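Local coordinates for 4-alpha-glucanotransferase (Corynebacterium glutamicum, PDB 5B68), which is an amylomaltase, or disproportionating enzyme, a glucanotransferase built on a TIM-barrel fold with an N-terminal beta-sandwich domain, at residues I160-Y172 and G492-V505. Numbering follows the deposited sequence.
Sequences IITPARLSTADKY and GILALEAELAGAVV. With SO4 (sulfate ion), chain H.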
ATOM      1  N   ILE A 160      12.164   1.592  19.312  1.00 19.47           N
ATOM      2  CA  ILE A 160      12.288   1.846  17.911  1.00 18.28           C
ATOM      3  C   ILE A 160      12.486   3.340  17.736  1.00 17.39           C
ATOM      4  O   ILE A 160      11.646   4.117  18.156  1.00 21.77           O
ATOM      5  CB  ILE A 160      11.017   1.382  17.210  1.00 20.23           C
ATOM      6  CG1 ILE A 160      10.794  -0.141  17.469  1.00 20.27           C
ATOM      7  CG2 ILE A 160      11.139   1.632  15.723  1.00 19.73           C
ATOM      8  CD1 ILE A 160       9.358  -0.507  17.459  1.00 21.47           C
ATOM      9  N   ILE A 161      13.567   3.711  17.118  1.00 18.34           N
ATOM     10  CA  ILE A 161      13.959   5.100  17.003  1.00 17.64           C
ATOM     11  C   ILE A 161      13.825   5.556  15.516  1.00 19.22           C
ATOM     12  O   ILE A 161      14.378   4.933  14.579  1.00 17.16           O
ATOM     13  CB  ILE A 161      15.402   5.256  17.485  1.00 20.01           C
ATOM     14  CG1 ILE A 161      15.570   4.753  18.950  1.00 18.72           C
ATOM     15  CG2 ILE A 161      15.840   6.687  17.353  1.00 18.85           C
ATOM     16  CD1 ILE A 161      14.693   5.483  19.976  1.00 19.54           C
ATOM     17  N   THR A 162      13.052   6.607  15.314  1.00 18.01           N
ATOM     18  CA  THR A 162      12.556   6.933  13.997  1.00 19.02           C
ATOM     19  C   THR A 162      13.056   8.319  13.590  1.00 18.72           C
ATOM     20  O   THR A 162      13.406   9.144  14.434  1.00 19.03           O
ATOM     21  CB  THR A 162      11.053   6.884  13.960  1.00 17.24           C
ATOM     22  OG1 THR A 162      10.506   7.975  14.690  1.00 19.23           O
ATOM     23  CG2 THR A 162      10.473   5.544  14.448  1.00 17.15           C
ATOM     24  N   PRO A 163      13.222   8.536  12.277  1.00 19.44           N
ATOM     25  CA  PRO A 163      13.787   9.837  11.863  1.00 19.31           C
ATOM     26  C   PRO A 163      12.801  10.990  11.907  1.00 19.10           C
ATOM     27  O   PRO A 163      11.612  10.837  11.587  1.00 18.80           O
ATOM     28  CB  PRO A 163      14.293   9.558  10.442  1.00 20.40           C
ATOM     29  CG  PRO A 163      13.322   8.540   9.949  1.00 19.85           C
ATOM     30  CD  PRO A 163      13.065   7.630  11.121  1.00 19.75           C
ATOM     31  N   ALA A 164      13.303  12.174  12.254  1.00 19.93           N
ATOM     32  CA  ALA A 164      12.475  13.353  12.228  1.00 20.31           C
ATOM     33  C   ALA A 164      11.893  13.676  10.800  1.00 20.22           C
ATOM     34  O   ALA A 164      10.762  14.063  10.694  1.00 22.93           O
ATOM     35  CB  ALA A 164      13.259  14.553  12.799  1.00 23.08           C
ATOM     36  N   ARG A 165      12.704  13.480   9.744  1.00 19.60           N
ATOM     37  CA  ARG A 165      12.321  13.848   8.396  1.00 20.90           C
ATOM     38  C   ARG A 165      13.071  13.007   7.361  1.00 20.86           C
ATOM     39  O   ARG A 165      14.280  12.769   7.455  1.00 22.95           O
ATOM     40  CB  ARG A 165      12.627  15.316   8.185  1.00 24.18           C
ATOM     41  CG  ARG A 165      12.004  15.932   6.910  1.00 26.03           C
ATOM     42  CD  ARG A 165      12.439  17.397   6.751  1.00 29.54           C
ATOM     43  NE  ARG A 165      12.010  17.979   5.455  1.00 26.42           N
ATOM     44  CZ  ARG A 165      10.772  18.335   5.142  1.00 25.80           C
ATOM     45  NH1 ARG A 165      10.563  18.914   3.961  1.00 29.02           N
ATOM     46  NH2 ARG A 165       9.723  18.174   5.981  1.00 27.17           N
ATOM     47  N   LEU A 166      12.326  12.528   6.386  1.00 19.94           N
ATOM     48  CA  LEU A 166      12.867  11.819   5.231  1.00 20.27           C
ATOM     49  C   LEU A 166      13.781  12.771   4.412  1.00 21.30           C
ATOM     50  O   LEU A 166      13.330  13.859   4.052  1.00 21.31           O
ATOM     51  CB  LEU A 166      11.698  11.373   4.337  1.00 19.27           C
ATOM     52  CG  LEU A 166      10.921  10.235   4.900  1.00 18.98           C
ATOM     53  CD1 LEU A 166       9.574  10.126   4.267  1.00 19.15           C
ATOM     54  CD2 LEU A 166      11.712   8.939   4.738  1.00 19.55           C
ATOM     55  N   SER A 167      15.010  12.366   4.173  1.00 21.51           N
ATOM     56  CA  SER A 167      15.982  13.156   3.363  1.00 24.00           C
ATOM     57  C   SER A 167      15.513  13.418   1.934  1.00 23.69           C
ATOM     58  O   SER A 167      15.827  14.502   1.375  1.00 20.61           O
ATOM     59  CB  SER A 167      17.336  12.473   3.379  1.00 25.06           C
ATOM     60  OG  SER A 167      17.724  12.272   4.690  1.00 22.69           O
ATOM     61  N   THR A 168      14.711  12.513   1.342  1.00 21.23           N
ATOM     62  CA  THR A 168      14.236  12.740  -0.023  1.00 20.40           C
ATOM     63  C   THR A 168      13.299  13.970  -0.131  1.00 21.68           C
ATOM     64  O   THR A 168      13.109  14.528  -1.230  1.00 23.26           O
ATOM     65  CB  THR A 168      13.455  11.519  -0.567  1.00 22.36           C
ATOM     66  OG1 THR A 168      12.534  11.067   0.426  1.00 20.43           O
ATOM     67  CG2 THR A 168      14.425  10.356  -1.018  1.00 22.88           C
ATOM     68  N   ALA A 169      12.627  14.331   0.962  1.00 19.68           N
ATOM     69  CA  ALA A 169      11.642  15.434   0.950  1.00 22.56           C
ATOM     70  C   ALA A 169      12.323  16.744   0.482  1.00 24.21           C
ATOM     71  O   ALA A 169      11.921  17.340  -0.532  1.00 23.61           O
ATOM     72  CB  ALA A 169      10.954  15.567   2.325  1.00 21.79           C
ATOM     73  N   ASP A 170      13.380  17.157   1.167  1.00 22.34           N
ATOM     74  CA  ASP A 170      14.085  18.384   0.749  1.00 26.01           C
ATOM     75  C   ASP A 170      14.814  18.246  -0.592  1.00 24.63           C
ATOM     76  O   ASP A 170      14.953  19.253  -1.338  1.00 24.90           O
ATOM     77  CB  ASP A 170      15.091  18.888   1.797  1.00 24.91           C
ATOM     78  CG  ASP A 170      14.440  19.439   3.068  1.00 27.24           C
ATOM     79  OD1 ASP A 170      13.202  19.591   3.182  1.00 25.73           O
ATOM     80  OD2 ASP A 170      15.230  19.654   4.012  1.00 30.21           O
ATOM     81  N   LYS A 171      15.273  17.033  -0.902  1.00 24.26           N
ATOM     82  CA  LYS A 171      15.913  16.799  -2.177  1.00 23.41           C
ATOM     83  C   LYS A 171      15.029  17.172  -3.327  1.00 22.12           C
ATOM     84  O   LYS A 171      15.449  17.967  -4.201  1.00 26.20           O
ATOM     85  CB  LYS A 171      16.424  15.369  -2.314  1.00 23.44           C
ATOM     86  CG  LYS A 171      17.035  15.083  -3.685  1.00 25.61           C
ATOM     87  CD  LYS A 171      17.585  13.674  -3.732  1.00 26.87           C
ATOM     88  CE  LYS A 171      18.057  13.292  -5.096  1.00 28.14           C
ATOM     89  NZ  LYS A 171      19.413  13.821  -5.284  1.00 28.79           N
ATOM     90  N   TYR A 172      13.861  16.575  -3.381  1.00 20.57           N
ATOM     91  CA  TYR A 172      12.908  16.862  -4.421  1.00 20.75           C
ATOM     92  C   TYR A 172      12.162  18.194  -4.351  1.00 21.19           C
ATOM     93  O   TYR A 172      11.758  18.702  -5.369  1.00 23.22           O
ATOM     94  CB  TYR A 172      12.062  15.641  -4.751  1.00 20.93           C
ATOM     95  CG  TYR A 172      12.966  14.508  -5.147  1.00 19.34           C
ATOM     96  CD1 TYR A 172      13.729  14.584  -6.299  1.00 21.62           C
ATOM     97  CD2 TYR A 172      13.117  13.403  -4.340  1.00 20.55           C
ATOM     98  CE1 TYR A 172      14.586  13.572  -6.655  1.00 20.65           C
ATOM     99  CE2 TYR A 172      13.974  12.386  -4.684  1.00 21.29           C
ATOM    100  CZ  TYR A 172      14.711  12.471  -5.843  1.00 19.94           C
ATOM    101  OH  TYR A 172      15.557  11.458  -6.178  1.00 19.70           O
ATOM    102  N   GLY A 492       5.972   6.728  12.115  1.00 16.18           N
ATOM    103  CA  GLY A 492       7.423   6.752  12.454  1.00 16.54           C
ATOM    104  C   GLY A 492       8.177   5.581  11.843  1.00 15.78           C
ATOM    105  O   GLY A 492       9.292   5.743  11.343  1.00 16.76           O
ATOM    106  N   ILE A 493       7.570   4.426  11.877  1.00 16.00           N
ATOM    107  CA  ILE A 493       8.191   3.257  11.281  1.00 17.18           C
ATOM    108  C   ILE A 493       8.189   3.323   9.746  1.00 16.84           C
ATOM    109  O   ILE A 493       9.110   2.883   9.142  1.00 16.84           O
ATOM    110  CB  ILE A 493       7.539   1.985  11.838  1.00 18.17           C
ATOM    111  CG1 ILE A 493       7.953   1.793  13.327  1.00 17.79           C
ATOM    112  CG2 ILE A 493       7.921   0.729  11.019  1.00 18.59           C
ATOM    113  CD1 ILE A 493       7.049   0.816  14.090  1.00 18.73           C
ATOM    114  N   LEU A 494       7.133   3.828   9.115  1.00 14.87           N
ATOM    115  CA  LEU A 494       7.163   4.046   7.716  1.00 16.15           C
ATOM    116  C   LEU A 494       8.336   4.970   7.356  1.00 15.67           C
ATOM    117  O   LEU A 494       9.111   4.697   6.423  1.00 16.96           O
ATOM    118  CB  LEU A 494       5.815   4.627   7.258  1.00 15.72           C
ATOM    119  CG  LEU A 494       5.729   5.169   5.852  1.00 18.13           C
ATOM    120  CD1 LEU A 494       5.958   4.053   4.867  1.00 17.53           C
ATOM    121  CD2 LEU A 494       4.361   5.779   5.640  1.00 18.97           C
ATOM    122  N   ALA A 495       8.504   6.054   8.096  1.00 15.72           N
ATOM    123  CA  ALA A 495       9.600   6.991   7.828  1.00 17.82           C
ATOM    124  C   ALA A 495      10.973   6.334   8.045  1.00 18.21           C
ATOM    125  O   ALA A 495      11.891   6.549   7.214  1.00 18.86           O
ATOM    126  CB  ALA A 495       9.486   8.262   8.644  1.00 20.67           C
ATOM    127  N   LEU A 496      11.060   5.510   9.078  1.00 16.48           N
ATOM    128  CA  LEU A 496      12.287   4.806   9.380  1.00 17.21           C
ATOM    129  C   LEU A 496      12.662   3.860   8.250  1.00 16.14           C
ATOM    130  O   LEU A 496      13.782   3.943   7.759  1.00 18.33           O
ATOM    131  CB  LEU A 496      12.202   4.054  10.688  1.00 17.25           C
ATOM    132  CG  LEU A 496      13.371   3.122  11.088  1.00 19.77           C
ATOM    133  CD1 LEU A 496      14.707   3.820  11.143  1.00 20.71           C
ATOM    134  CD2 LEU A 496      13.015   2.491  12.428  1.00 20.30           C
ATOM    135  N   GLU A 497      11.766   2.973   7.889  1.00 15.62           N
ATOM    136  CA  GLU A 497      12.069   2.039   6.811  1.00 18.11           C
ATOM    137  C   GLU A 497      12.409   2.714   5.459  1.00 20.14           C
ATOM    138  O   GLU A 497      13.354   2.297   4.740  1.00 20.57           O
ATOM    139  CB  GLU A 497      11.012   0.990   6.728  1.00 18.06           C
ATOM    140  CG  GLU A 497      11.056  -0.024   7.872  1.00 19.71           C
ATOM    141  CD  GLU A 497      12.357  -0.760   7.955  1.00 22.70           C
ATOM    142  OE1 GLU A 497      12.819  -1.346   6.927  1.00 22.74           O
ATOM    143  OE2 GLU A 497      12.955  -0.773   9.070  1.00 19.49           O
ATOM    144  N   ALA A 498      11.641   3.736   5.098  1.00 18.87           N
ATOM    145  CA  ALA A 498      11.951   4.550   3.944  1.00 18.34           C
ATOM    146  C   ALA A 498      13.287   5.280   4.020  1.00 18.38           C
ATOM    147  O   ALA A 498      14.049   5.292   3.040  1.00 18.19           O
ATOM    148  CB  ALA A 498      10.778   5.512   3.612  1.00 19.15           C
ATOM    149  N   GLU A 499      13.619   5.853   5.170  1.00 18.16           N
ATOM    150  CA  GLU A 499      14.877   6.531   5.325  1.00 20.01           C
ATOM    151  C   GLU A 499      16.025   5.547   5.163  1.00 20.46           C
ATOM    152  O   GLU A 499      16.954   5.858   4.420  1.00 21.08           O
ATOM    153  CB  GLU A 499      14.950   7.290   6.630  1.00 21.00           C
ATOM    154  CG  GLU A 499      16.217   8.108   6.795  1.00 21.12           C
ATOM    155  CD  GLU A 499      16.305   9.345   5.900  1.00 25.35           C
ATOM    156  OE1 GLU A 499      15.392   9.601   5.138  1.00 23.40           O
ATOM    157  OE2 GLU A 499      17.310  10.055   5.947  1.00 25.06           O
ATOM    158  N   LEU A 500      15.916   4.337   5.711  1.00 21.19           N
ATOM    159  CA  LEU A 500      17.011   3.311   5.605  1.00 22.25           C
ATOM    160  C   LEU A 500      17.184   2.852   4.126  1.00 23.55           C
ATOM    161  O   LEU A 500      18.307   2.516   3.677  1.00 21.57           O
ATOM    162  CB  LEU A 500      16.694   2.104   6.466  1.00 22.75           C
ATOM    163  CG  LEU A 500      16.617   2.258   7.987  1.00 25.05           C
ATOM    164  CD1 LEU A 500      16.182   0.999   8.706  1.00 25.19           C
ATOM    165  CD2 LEU A 500      17.962   2.778   8.504  1.00 28.13           C
ATOM    166  N   ALA A 501      16.086   2.884   3.381  1.00 21.26           N
ATOM    167  CA  ALA A 501      16.064   2.517   1.985  1.00 23.65           C
ATOM    168  C   ALA A 501      16.382   3.709   1.066  1.00 23.81           C
ATOM    169  O   ALA A 501      16.416   3.477  -0.124  1.00 25.31           O
ATOM    170  CB  ALA A 501      14.690   1.952   1.613  1.00 23.15           C
ATOM    171  N   GLY A 502      16.628   4.926   1.590  1.00 20.23           N
ATOM    172  CA  GLY A 502      16.903   6.150   0.776  1.00 21.87           C
ATOM    173  C   GLY A 502      15.723   6.547  -0.103  1.00 20.90           C
ATOM    174  O   GLY A 502      15.880   7.041  -1.226  1.00 21.85           O
ATOM    175  N   ALA A 503      14.540   6.256   0.407  1.00 18.04           N
ATOM    176  CA  ALA A 503      13.296   6.365  -0.359  1.00 19.42           C
ATOM    177  C   ALA A 503      12.438   7.595  -0.180  1.00 20.86           C
ATOM    178  O   ALA A 503      12.426   8.245   0.843  1.00 21.90           O
ATOM    179  CB  ALA A 503      12.436   5.081  -0.110  1.00 19.36           C
ATOM    180  N   VAL A 504      11.609   7.827  -1.203  1.00 19.25           N
ATOM    181  CA  VAL A 504      10.488   8.783  -1.204  1.00 19.27           C
ATOM    182  C   VAL A 504       9.319   8.065  -0.578  1.00 16.91           C
ATOM    183  O   VAL A 504       9.079   6.835  -0.848  1.00 19.50           O
ATOM    184  CB  VAL A 504      10.123   9.190  -2.641  1.00 19.89           C
ATOM    185  CG1 VAL A 504       8.833   9.944  -2.706  1.00 22.16           C
ATOM    186  CG2 VAL A 504      11.216  10.081  -3.185  1.00 22.24           C
ATOM    187  N   VAL A 505       8.542   8.815   0.200  1.00 17.20           N
ATOM    188  CA  VAL A 505       7.280   8.353   0.673  1.00 16.59           C
ATOM    189  C   VAL A 505       6.120   9.264   0.220  1.00 16.89           C
ATOM    190  O   VAL A 505       6.120  10.463   0.540  1.00 20.13           O
ATOM    191  CB  VAL A 505       7.220   8.197   2.218  1.00 18.20           C
ATOM    192  CG1 VAL A 505       5.892   7.636   2.655  1.00 16.45           C
ATOM    193  CG2 VAL A 505       8.353   7.282   2.675  1.00 17.62           C
TER
HETATM  194  S   SO4 H 807      20.385  12.921  -8.999  1.00 52.98           S
HETATM  195  O1  SO4 H 807      21.558  13.784  -8.714  1.00 70.91           O
HETATM  196  O2  SO4 H 807      20.653  11.472  -8.742  1.00 51.66           O
HETATM  197  O3  SO4 H 807      19.288  13.383  -8.126  1.00 67.61           O
HETATM  198  O4  SO4 H 807      20.028  13.084 -10.429  1.00 49.61           O
HETATM  199  O   HOH W   1      17.253  11.458   8.707  1.00 44.98           O
HETATM  200  O   HOH W   2       9.570  11.624   0.721  1.00 18.42           O
HETATM  201  O   HOH W   3      14.506   9.486   2.422  1.00 20.98           O
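Leu166 and Pro163 press on helix 492-500 where the N-terminal beta sandwich, ending in strand 160-162, passes into the TIM barrel, whose strand 504-505 follows that helix. Leu166 spreads its two methyls: CD2 lies over Ala498 CB (3.7 Å), while the Leu166 and Val505 side chains cross at about a right angle, Leu166 CD1 meeting Val505 CG2 tightly at 3.5 Å. Ala495 and Ala498, with only a methyl each, let Leu166 CD2 reach Ala495 O at 3.4 Å. The compact proline ring rests its CG on Ala495, and Pro163 CD comes to 3.4 Å from Leu496 CA. Back along the strand, Ile160 CG2 packs against Ile493 and Leu496, and Thr162 sets its methyl on the carbonyl of Gly492; its hydroxyl bonds instead to Arg524. Beyond Leu166, Thr168 OG1 donates to Ala503 O (2.9 Å) from above the carbonyl plane, just after the Schellman motif at Gly502, whose positive phi suits glycine. At the polar edge Glu499, its CG anti to the backbone N (chi1 -176°) and its chain bent at chi2, turns its carboxylate to Ser167. Ser167 N gives OE1 a nearly straight bond (3.0 Å, 164°), and Ser167 OG donates to the syn lone pair of Glu499 OE2 at 2.6 Å.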